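Nicotinamide riboside transporter PnuC (Neisseria mucosa ATCC 25996, PDB 4QTN) binds nicotinamide riboside, a form of vitamin B3, and probably carries it across the bacterial inner membrane as a homotrimer of helical subunits. Local coordinates at residues L52-V57 with V215-N220; S63-G68 with A104-H109; L93-V98 with V169-M174. One frame throughout, in Å; residues are numbered along the deposited sequence.

Contact 1: L52-V57 with V215-N220; sequences LCVVFV and VMYLCN. With NNR (Nicotinamide riboside), chain I.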
loop_
_atom_site.group_PDB
_atom_site.type_symbol
_atom_site.label_atom_id
_atom_site.label_comp_id
_atom_site.label_asym_id
_atom_site.label_seq_id
_atom_site.Cartn_x
_atom_site.Cartn_y
_atom_site.Cartn_z
ATOM N N LEU C 52 2.465 -19.035 -6.890
ATOM C CA LEU C 52 2.532 -20.248 -6.100
ATOM C C LEU C 52 3.841 -20.373 -5.298
ATOM O O LEU C 52 3.807 -20.761 -4.127
ATOM C CB LEU C 52 2.266 -21.497 -6.950
ATOM C CG LEU C 52 0.766 -21.769 -7.113
ATOM C CD1 LEU C 52 0.305 -21.406 -8.511
ATOM C CD2 LEU C 52 0.400 -23.206 -6.776
ATOM N N CYS C 53 4.982 -20.011 -5.903
ATOM C CA CYS C 53 6.249 -20.094 -5.171
ATOM C C CYS C 53 6.163 -19.325 -3.864
ATOM O O CYS C 53 6.268 -19.910 -2.792
ATOM C CB CYS C 53 7.428 -19.609 -5.993
ATOM S SG CYS C 53 9.015 -19.714 -5.098
ATOM N N VAL C 54 5.925 -18.025 -3.950
ATOM C CA VAL C 54 5.946 -17.171 -2.760
ATOM C C VAL C 54 4.796 -17.417 -1.770
ATOM O O VAL C 54 4.976 -17.286 -0.565
ATOM C CB VAL C 54 6.013 -15.688 -3.118
ATOM C CG1 VAL C 54 7.282 -15.406 -3.928
ATOM C CG2 VAL C 54 4.754 -15.273 -3.873
ATOM N N VAL C 55 3.629 -17.788 -2.262
ATOM C CA VAL C 55 2.538 -18.118 -1.348
ATOM C C VAL C 55 2.925 -19.344 -0.502
ATOM O O VAL C 55 2.694 -19.373 0.704
ATOM C CB VAL C 55 1.184 -18.290 -2.096
ATOM C CG1 VAL C 55 0.210 -19.171 -1.321
ATOM C CG2 VAL C 55 0.571 -16.926 -2.382
ATOM N N PHE C 56 3.608 -20.301 -1.132
ATOM C CA PHE C 56 4.111 -21.500 -0.438
ATOM C C PHE C 56 5.244 -21.210 0.570
ATOM O O PHE C 56 5.290 -21.828 1.645
ATOM C CB PHE C 56 4.560 -22.559 -1.446
ATOM C CG PHE C 56 3.436 -23.333 -2.045
ATOM C CD1 PHE C 56 2.371 -22.688 -2.637
ATOM C CD2 PHE C 56 3.443 -24.714 -2.022
ATOM C CE1 PHE C 56 1.324 -23.408 -3.200
ATOM C CE2 PHE C 56 2.401 -25.441 -2.577
ATOM C CZ PHE C 56 1.341 -24.785 -3.169
ATOM N N VAL C 57 6.162 -20.290 0.222
ATOM C CA VAL C 57 7.165 -19.799 1.198
ATOM C C VAL C 57 6.469 -19.172 2.424
ATOM O O VAL C 57 6.807 -19.479 3.573
ATOM C CB VAL C 57 8.167 -18.792 0.566
ATOM C CG1 VAL C 57 8.945 -18.054 1.643
ATOM C CG2 VAL C 57 9.121 -19.507 -0.357
ATOM N N VAL C 215 2.853 -6.959 -7.755
ATOM C CA VAL C 215 1.857 -6.402 -6.846
ATOM C C VAL C 215 1.310 -7.497 -5.937
ATOM O O VAL C 215 1.218 -7.309 -4.732
ATOM C CB VAL C 215 0.729 -5.650 -7.576
ATOM C CG1 VAL C 215 -0.331 -5.154 -6.590
ATOM C CG2 VAL C 215 1.310 -4.482 -8.335
HETATM N N MSE C 216 1.021 -8.668 -6.506
HETATM C CA MSE C 216 0.521 -9.800 -5.709
HETATM C C MSE C 216 1.592 -10.275 -4.759
HETATM O O MSE C 216 1.299 -10.683 -3.640
HETATM C CB MSE C 216 0.037 -10.921 -6.609
HETATM C CG MSE C 216 -0.898 -10.358 -7.675
HETATM SE SE MSE C 216 -1.403 -11.778 -8.954
HETATM C CE MSE C 216 -2.853 -10.817 -9.872
ATOM N N TYR C 217 2.846 -10.203 -5.196
ATOM C CA TYR C 217 3.986 -10.470 -4.325
ATOM C C TYR C 217 3.989 -9.591 -3.080
ATOM O O TYR C 217 4.260 -10.076 -1.989
ATOM C CB TYR C 217 5.302 -10.275 -5.077
ATOM C CG TYR C 217 5.776 -11.499 -5.791
ATOM C CD1 TYR C 217 4.897 -12.553 -6.063
ATOM C CD2 TYR C 217 7.106 -11.607 -6.236
ATOM C CE1 TYR C 217 5.324 -13.684 -6.740
ATOM C CE2 TYR C 217 7.546 -12.738 -6.921
ATOM C CZ TYR C 217 6.648 -13.777 -7.168
ATOM O OH TYR C 217 7.064 -14.907 -7.837
ATOM N N LEU C 218 3.720 -8.296 -3.262
ATOM C CA LEU C 218 3.769 -7.325 -2.176
ATOM C C LEU C 218 2.729 -7.652 -1.109
ATOM O O LEU C 218 3.036 -7.673 0.098
ATOM C CB LEU C 218 3.539 -5.904 -2.721
ATOM C CG LEU C 218 3.953 -4.607 -1.971
ATOM C CD1 LEU C 218 2.856 -3.561 -2.136
ATOM C CD2 LEU C 218 4.332 -4.769 -0.486
ATOM N N CYS C 219 1.502 -7.910 -1.542
ATOM C CA CYS C 219 0.464 -8.323 -0.622
ATOM C C CYS C 219 0.928 -9.534 0.180
ATOM O O CYS C 219 1.031 -9.475 1.418
ATOM C CB CYS C 219 -0.808 -8.653 -1.374
ATOM S SG CYS C 219 -1.465 -7.267 -2.311
ATOM N N ASN C 220 1.246 -10.614 -0.534
ATOM C CA ASN C 220 1.663 -11.867 0.076
ATOM C C ASN C 220 2.852 -11.704 1.021
ATOM O O ASN C 220 2.928 -12.375 2.047
ATOM C CB ASN C 220 1.966 -12.893 -1.015
ATOM C CG ASN C 220 2.772 -14.080 -0.508
ATOM O OD1 ASN C 220 2.215 -15.021 0.094
ATOM N ND2 ASN C 220 4.108 -14.060 -0.771
HETATM O O2R NNR I . 12.060 -18.613 -3.449
HETATM C C2R NNR I . 11.642 -17.254 -4.021
HETATM C C3R NNR I . 12.118 -17.129 -5.473
HETATM O O3R NNR I . 13.232 -17.885 -5.646
HETATM C C4R NNR I . 12.478 -15.669 -5.648
HETATM C C5R NNR I . 11.281 -14.820 -6.247
HETATM O O5R NNR I . 11.566 -13.396 -6.034
HETATM O O4R NNR I . 12.793 -15.245 -4.457
HETATM C C1R NNR I . 12.187 -16.268 -3.375
HETATM N N1 NNR I . 11.214 -15.567 -2.515
HETATM C C2 NNR I . 10.685 -14.322 -2.888
HETATM C C6 NNR I . 10.810 -16.140 -1.332
HETATM C C5 NNR I . 9.864 -15.473 -0.515
HETATM C C4 NNR I . 9.363 -14.243 -0.882
HETATM C C3 NNR I . 9.746 -13.670 -2.057
HETATM C C7 NNR I . 9.138 -12.333 -2.446
HETATM O O7 NNR I . 9.708 -11.598 -3.196
HETATM N N7 NNR I . 7.855 -11.958 -1.915
#

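Contact 2: S63-G68 with A104-H109; sequences SNYLFG and AMWRKH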
loop_
_atom_site.group_PDB
_atom_site.type_symbol
_atom_site.label_atom_id
_atom_site.label_comp_id
_atom_site.label_asym_id
_atom_site.label_seq_id
_atom_site.Cartn_x
_atom_site.Cartn_y
_atom_site.Cartn_z
ATOM N N SER C 63 7.513 -27.555 -0.953
ATOM C CA SER C 63 7.312 -27.686 -2.396
ATOM C C SER C 63 7.278 -26.357 -3.085
ATOM O O SER C 63 6.932 -26.288 -4.244
ATOM C CB SER C 63 6.005 -28.400 -2.692
ATOM O OG SER C 63 4.906 -27.553 -2.391
ATOM N N ASN C 64 7.582 -25.292 -2.356
ATOM C CA ASN C 64 7.781 -23.997 -2.975
ATOM C C ASN C 64 8.926 -24.064 -3.969
ATOM O O ASN C 64 8.870 -23.442 -5.021
ATOM C CB ASN C 64 8.040 -22.901 -1.920
ATOM C CG ASN C 64 9.522 -22.666 -1.667
ATOM O OD1 ASN C 64 10.182 -21.895 -2.386
ATOM N ND2 ASN C 64 10.054 -23.317 -0.634
ATOM N N TYR C 65 9.933 -24.879 -3.658
ATOM C CA TYR C 65 11.202 -24.849 -4.390
ATOM C C TYR C 65 11.107 -25.338 -5.830
ATOM O O TYR C 65 11.773 -24.792 -6.720
ATOM C CB TYR C 65 12.285 -25.606 -3.639
ATOM C CG TYR C 65 12.789 -24.873 -2.422
ATOM C CD1 TYR C 65 13.455 -23.660 -2.544
ATOM C CD2 TYR C 65 12.600 -25.397 -1.150
ATOM C CE1 TYR C 65 13.917 -22.991 -1.432
ATOM C CE2 TYR C 65 13.064 -24.738 -0.032
ATOM C CZ TYR C 65 13.722 -23.536 -0.175
ATOM O OH TYR C 65 14.177 -22.869 0.947
ATOM N N LEU C 66 10.290 -26.361 -6.062
ATOM C CA LEU C 66 10.054 -26.828 -7.412
ATOM C C LEU C 66 9.431 -25.727 -8.277
ATOM O O LEU C 66 9.921 -25.434 -9.374
ATOM C CB LEU C 66 9.173 -28.064 -7.411
ATOM C CG LEU C 66 8.682 -28.470 -8.803
ATOM C CD1 LEU C 66 9.847 -28.637 -9.778
ATOM C CD2 LEU C 66 7.839 -29.736 -8.729
ATOM N N PHE C 67 8.353 -25.123 -7.778
ATOM C CA PHE C 67 7.741 -23.960 -8.431
ATOM C C PHE C 67 8.752 -22.855 -8.679
ATOM O O PHE C 67 8.841 -22.330 -9.783
ATOM C CB PHE C 67 6.572 -23.415 -7.603
ATOM C CG PHE C 67 5.389 -24.329 -7.560
ATOM C CD1 PHE C 67 4.541 -24.449 -8.655
ATOM C CD2 PHE C 67 5.125 -25.086 -6.425
ATOM C CE1 PHE C 67 3.452 -25.303 -8.618
ATOM C CE2 PHE C 67 4.036 -25.946 -6.380
ATOM C CZ PHE C 67 3.200 -26.056 -7.478
ATOM N N GLY C 68 9.515 -22.511 -7.648
ATOM C CA GLY C 68 10.508 -21.450 -7.749
ATOM C C GLY C 68 11.465 -21.682 -8.893
ATOM O O GLY C 68 11.774 -20.756 -9.661
ATOM N N ALA C 104 17.544 -28.514 0.029
ATOM C CA ALA C 104 18.453 -29.248 0.900
ATOM C C ALA C 104 18.231 -28.892 2.362
ATOM O O ALA C 104 17.824 -29.744 3.156
ATOM C CB ALA C 104 19.904 -28.981 0.501
HETATM N N MSE C 105 18.470 -27.622 2.709
HETATM C CA MSE C 105 18.524 -27.195 4.115
HETATM C C MSE C 105 17.179 -27.061 4.751
HETATM O O MSE C 105 17.054 -27.229 5.959
HETATM C CB MSE C 105 19.181 -25.855 4.250
HETATM C CG MSE C 105 20.563 -25.860 3.681
HETATM SE SE MSE C 105 20.987 -23.971 3.508
HETATM C CE MSE C 105 19.891 -23.563 1.925
ATOM N N TRP C 106 16.168 -26.700 3.965
ATOM C CA TRP C 106 14.797 -26.732 4.459
ATOM C C TRP C 106 14.400 -28.183 4.768
ATOM O O TRP C 106 13.916 -28.476 5.866
ATOM C CB TRP C 106 13.833 -26.108 3.451
ATOM C CG TRP C 106 13.515 -24.629 3.689
ATOM C CD1 TRP C 106 14.401 -23.632 3.996
ATOM C CD2 TRP C 106 12.233 -23.992 3.552
ATOM N NE1 TRP C 106 13.750 -22.422 4.084
ATOM C CE2 TRP C 106 12.420 -22.614 3.815
ATOM C CE3 TRP C 106 10.940 -24.455 3.240
ATOM C CZ2 TRP C 106 11.360 -21.694 3.784
ATOM C CZ3 TRP C 106 9.887 -23.538 3.214
ATOM C CH2 TRP C 106 10.106 -22.176 3.478
ATOM N N ARG C 107 14.665 -29.090 3.817
ATOM C CA ARG C 107 14.318 -30.523 3.954
ATOM C C ARG C 107 14.649 -31.095 5.320
ATOM O O ARG C 107 13.918 -31.927 5.842
ATOM C CB ARG C 107 15.011 -31.357 2.869
ATOM C CG ARG C 107 14.452 -32.776 2.716
ATOM C CD ARG C 107 15.215 -33.567 1.663
ATOM N NE ARG C 107 16.657 -33.462 1.857
ATOM C CZ ARG C 107 17.566 -33.862 0.977
ATOM N NH1 ARG C 107 18.858 -33.715 1.247
ATOM N NH2 ARG C 107 17.189 -34.408 -0.171
ATOM N N LYS C 108 15.758 -30.647 5.892
ATOM C CA LYS C 108 16.214 -31.136 7.188
ATOM C C LYS C 108 15.400 -30.619 8.376
ATOM O O LYS C 108 15.507 -31.150 9.457
ATOM C CB LYS C 108 17.703 -30.811 7.389
ATOM C CG LYS C 108 18.614 -32.028 7.489
ATOM C CD LYS C 108 19.991 -31.734 6.930
ATOM C CE LYS C 108 20.382 -30.282 7.152
ATOM N NZ LYS C 108 21.661 -29.933 6.462
ATOM N N HIS C 109 14.589 -29.584 8.170
ATOM C CA HIS C 109 13.993 -28.850 9.303
ATOM C C HIS C 109 12.483 -28.649 9.202
ATOM O O HIS C 109 11.977 -27.541 9.406
ATOM C CB HIS C 109 14.715 -27.511 9.524
ATOM C CG HIS C 109 16.114 -27.665 10.024
ATOM N ND1 HIS C 109 17.203 -27.724 9.180
ATOM C CD2 HIS C 109 16.601 -27.825 11.277
ATOM C CE1 HIS C 109 18.302 -27.892 9.893
ATOM N NE2 HIS C 109 17.965 -27.958 11.168
#

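Contact 3: L93-V98 with V169-M174; sequences LVYVPV and VAQVLM. With NNR (Nicotinamide riboside), chain I.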
loop_
_atom_site.group_PDB
_atom_site.type_symbol
_atom_site.label_atom_id
_atom_site.label_comp_id
_atom_site.label_asym_id
_atom_site.label_seq_id
_atom_site.Cartn_x
_atom_site.Cartn_y
_atom_site.Cartn_z
ATOM N N LEU C 93 21.772 -16.548 -12.088
ATOM C CA LEU C 93 22.979 -16.944 -11.344
ATOM C C LEU C 93 22.721 -17.291 -9.869
ATOM O O LEU C 93 23.348 -18.195 -9.338
ATOM C CB LEU C 93 24.073 -15.872 -11.431
ATOM C CG LEU C 93 24.225 -15.013 -12.687
ATOM C CD1 LEU C 93 25.385 -14.050 -12.505
ATOM C CD2 LEU C 93 24.421 -15.854 -13.938
ATOM N N VAL C 94 21.828 -16.549 -9.207
ATOM C CA VAL C 94 21.624 -16.688 -7.754
ATOM C C VAL C 94 20.421 -17.569 -7.393
ATOM O O VAL C 94 20.577 -18.572 -6.700
ATOM C CB VAL C 94 21.502 -15.313 -7.054
ATOM C CG1 VAL C 94 21.084 -15.477 -5.604
ATOM C CG2 VAL C 94 22.814 -14.566 -7.132
ATOM N N TYR C 95 19.223 -17.192 -7.853
ATOM C CA TYR C 95 18.001 -17.910 -7.452
ATOM C C TYR C 95 17.959 -19.361 -7.959
ATOM O O TYR C 95 17.458 -20.239 -7.265
ATOM C CB TYR C 95 16.726 -17.164 -7.881
ATOM C CG TYR C 95 16.445 -15.871 -7.139
ATOM C CD1 TYR C 95 17.105 -15.558 -5.938
ATOM C CD2 TYR C 95 15.483 -14.972 -7.615
ATOM C CE1 TYR C 95 16.836 -14.362 -5.255
ATOM C CE2 TYR C 95 15.207 -13.775 -6.945
ATOM C CZ TYR C 95 15.881 -13.472 -5.768
ATOM O OH TYR C 95 15.608 -12.291 -5.107
ATOM N N VAL C 96 18.493 -19.608 -9.158
ATOM C CA VAL C 96 18.372 -20.935 -9.778
ATOM C C VAL C 96 19.184 -22.036 -9.059
ATOM O O VAL C 96 18.656 -23.121 -8.785
ATOM C CB VAL C 96 18.669 -20.914 -11.297
ATOM C CG1 VAL C 96 18.620 -22.321 -11.871
ATOM C CG2 VAL C 96 17.658 -20.040 -12.010
ATOM N N PRO C 97 20.455 -21.762 -8.729
ATOM C CA PRO C 97 21.122 -22.770 -7.898
ATOM C C PRO C 97 20.498 -22.856 -6.489
ATOM O O PRO C 97 20.246 -23.953 -5.990
ATOM C CB PRO C 97 22.579 -22.287 -7.835
ATOM C CG PRO C 97 22.539 -20.856 -8.250
ATOM C CD PRO C 97 21.365 -20.696 -9.167
ATOM N N VAL C 98 20.190 -21.703 -5.901
ATOM C CA VAL C 98 19.703 -21.638 -4.520
ATOM C C VAL C 98 18.402 -22.437 -4.292
ATOM O O VAL C 98 18.166 -22.936 -3.190
ATOM C CB VAL C 98 19.555 -20.174 -4.040
ATOM C CG1 VAL C 98 18.834 -20.103 -2.708
ATOM C CG2 VAL C 98 20.920 -19.530 -3.917
ATOM N N VAL C 169 20.363 -10.841 0.053
ATOM C CA VAL C 169 20.218 -10.910 1.520
ATOM C C VAL C 169 18.897 -11.571 1.964
ATOM O O VAL C 169 18.902 -12.509 2.791
ATOM C CB VAL C 169 20.383 -9.513 2.165
ATOM C CG1 VAL C 169 19.637 -9.406 3.499
ATOM C CG2 VAL C 169 21.857 -9.201 2.336
ATOM N N ALA C 170 17.780 -11.088 1.410
ATOM C CA ALA C 170 16.473 -11.718 1.611
ATOM C C ALA C 170 16.503 -13.223 1.316
ATOM O O ALA C 170 16.062 -14.033 2.141
ATOM C CB ALA C 170 15.430 -11.037 0.757
ATOM N N GLN C 171 17.035 -13.594 0.150
ATOM C CA GLN C 171 17.071 -15.004 -0.265
ATOM C C GLN C 171 17.864 -15.845 0.718
ATOM O O GLN C 171 17.591 -17.043 0.903
ATOM C CB GLN C 171 17.670 -15.142 -1.664
ATOM C CG GLN C 171 17.512 -16.526 -2.268
ATOM C CD GLN C 171 16.061 -16.985 -2.305
ATOM O OE1 GLN C 171 15.160 -16.214 -2.609
ATOM N NE2 GLN C 171 15.837 -18.243 -2.003
ATOM N N VAL C 172 18.841 -15.201 1.361
ATOM C CA VAL C 172 19.777 -15.875 2.241
ATOM C C VAL C 172 19.166 -16.153 3.614
ATOM O O VAL C 172 19.232 -17.290 4.104
ATOM C CB VAL C 172 21.115 -15.102 2.337
ATOM C CG1 VAL C 172 21.739 -15.232 3.727
ATOM C CG2 VAL C 172 22.070 -15.581 1.246
ATOM N N LEU C 173 18.538 -15.138 4.212
ATOM C CA LEU C 173 17.678 -15.360 5.379
ATOM C C LEU C 173 16.588 -16.434 5.135
ATOM O O LEU C 173 16.303 -17.263 6.019
ATOM C CB LEU C 173 17.039 -14.060 5.835
ATOM C CG LEU C 173 18.027 -12.985 6.295
ATOM C CD1 LEU C 173 17.546 -11.600 5.907
ATOM C CD2 LEU C 173 18.298 -13.053 7.788
HETATM N N MSE C 174 16.003 -16.437 3.935
HETATM C CA MSE C 174 14.905 -17.376 3.619
HETATM C C MSE C 174 15.342 -18.832 3.624
HETATM O O MSE C 174 14.731 -19.652 4.300
HETATM C CB MSE C 174 14.213 -16.987 2.328
HETATM C CG MSE C 174 12.991 -17.845 2.064
HETATM SE SE MSE C 174 13.310 -18.680 0.321
HETATM C CE MSE C 174 12.579 -20.478 0.649
HETATM O O2R NNR I . 12.060 -18.613 -3.449
HETATM C C2R NNR I . 11.642 -17.254 -4.021
HETATM C C3R NNR I . 12.118 -17.129 -5.473
HETATM O O3R NNR I . 13.232 -17.885 -5.646
HETATM C C4R NNR I . 12.478 -15.669 -5.648
HETATM C C5R NNR I . 11.281 -14.820 -6.247
HETATM O O5R NNR I . 11.566 -13.396 -6.034
HETATM O O4R NNR I . 12.793 -15.245 -4.457
HETATM C C1R NNR I . 12.187 -16.268 -3.375
HETATM N N1 NNR I . 11.214 -15.567 -2.515
HETATM C C2 NNR I . 10.685 -14.322 -2.888
HETATM C C6 NNR I . 10.810 -16.140 -1.332
HETATM C C5 NNR I . 9.864 -15.473 -0.515
HETATM C C4 NNR I . 9.363 -14.243 -0.882
HETATM C C3 NNR I . 9.746 -13.670 -2.057
HETATM C C7 NNR I . 9.138 -12.333 -2.446
HETATM O O7 NNR I . 9.708 -11.598 -3.196
HETATM N N7 NNR I . 7.855 -11.958 -1.915
#

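Contact 1: L52-V57 with V215-N220
Asn-220 ND2 donates to the backbone carbonyl of Val-54, a weak hydrogen bond judged by its 3.3 Å ND2-to-O length and its N-H...O angle of 144°. The amide reaches across because CG stands anti to the backbone N (chi1 164°). Its other end, OD1, lies 3.5 Å from Val-55 CG2, so the amide spans two successive valines. Val-54 is the centre of the apolar part, and both of its methyls lie over one face of the Tyr-217 ring. CG2 sits over the CE1 side. CG1 makes a CH-pi contact, 3.9 Å from the ring centroid and 20° off the normal, and also lies 3.5 Å from C3 of the nicotinamide ring. Val-54 is thus interposed between the tyrosine and the ligand. The phenol oxygen of Tyr-217 is hydrogen-bonded to Gly-50 O, one turn earlier on the helix of Val-54, which ties down the far end of the ring. Val-57 CG1 packs 3.5 Å from ligand C5, while Cys-53 SG approaches the ribose oxygen O2R at 3.6 Å. The two helical segments run nearly parallel, with axes 10.0 Å from each other. Asn-189, on helix 181-198, touches Tyr-217 and hydrogen-bonds the ligand. With Tyr-217 itself a binding residue, helices 41-59 and 208-234 form one wall of this transporter's nicotinamide riboside pocket.

Contact 2: S63-G68 with A104-H109
Tyr-65 and Trp-106 form a T-shaped aromatic pair, the edge of the tyrosine directed at the indole face. The evidence is a 5.2 Å separation between the Tyr-65 centroid and that of the five-membered ring of Trp-106, with planes 82° apart. Tyr-65 CE2 lies 3.7 Å from Trp-106 CG, and the hydroxyl is above the indole, offset toward its rim. With CG beside its backbone N (chi1 -73°), the tyrosine extends across to the second helix.

Amide-aromatic packing adds a smaller part. Asn-64 ND2 is 3.3 Å above the plane of the Tyr-65 ring, over its centre, and 3.9 Å from Trp-106 CZ3. The same ND2 makes a weak hydrogen bond to Lys-61 O.

Among hydrogen bonds within the segments, His-109 ND1 donates to Met-105 O at 3.3 Å, nearly straight at 173° and in the imidazole plane, at the cytoplasmic end of helix 85-107.

Although Tyr-65 OH comes near Trp-106 NE1, the angle is too poor for a bond; the indole N-H instead serves Met-174 O on helix 158-175. The chemistry is therefore that of buried aromatic surfaces fitted at right angles, with the polar edge of the indole satisfied by a third helix.

Contact 3: L93-V98 with V169-M174
The Tyr-95 ring has the ribose on one face: ligand C4R lies 3.5 Å above the plane, offset toward the rim on the CD2/CE2 side. Gln-171 reaches the CD1/CE1 side, its amide plane turned 62° from the ring. These side chains belong to two transmembrane helices, 85-107 and 158-175, which line the nicotinamide riboside pocket together.

The packing evidence is clearest for the aliphatic part of Gln-171, since the assignment of its amide atoms is uncertain. Its CG, anti to the backbone N (chi1 -169°), is 3.7 Å from Tyr-95 CE1 and 3.8 Å from Val-98 CG1. The chain then bends at chi2 (55°), which sets the amide beside the ribose. Gln-171 and Trp-185 of helix 181-198, which touch each other, are both binding residues for nicotinamide riboside. Helix 85-107 is irregular here: a wider pi-type turn spans 93-95, and the chain is kinked at Pro-97, whose nitrogen has no bond to the preceding turn. Val-98, a turn beyond Tyr-95, packs CG1 against the glutamine from the opposite direction.

Ser-167 OG shares a hydrogen bond with Tyr-95 OH, holding the phenol end of the ring against helix 158-175. Farther along that helix, the selenium of Met-174 sits 3.9 Å from ligand C6.

The segments follow the chain in the order 52-57, 63-68, 93-98, 104-109, 169-174, 215-220. Contacts 2 and 3 are therefore both nested within the loop closed by contact 1, while their own segments alternate. Contact 1 lies about 16 Å, centre to centre, from each of the others; contacts 2 and 3 are about 12 Å apart and share helix 85-107. Helices 41-59 and 64-80 succeed one another, bringing Cys-53, Phe-56 and Val-57 against the 63-68 segment. Met-174 of contact 3 packs on Tyr-65 and Asn-64 of contact 2 and on Val-57 of contact 1. Contacts 1 and 3, and contact 2 through Asn-64, all reach nicotinamide riboside, converging on one site within a single subunit.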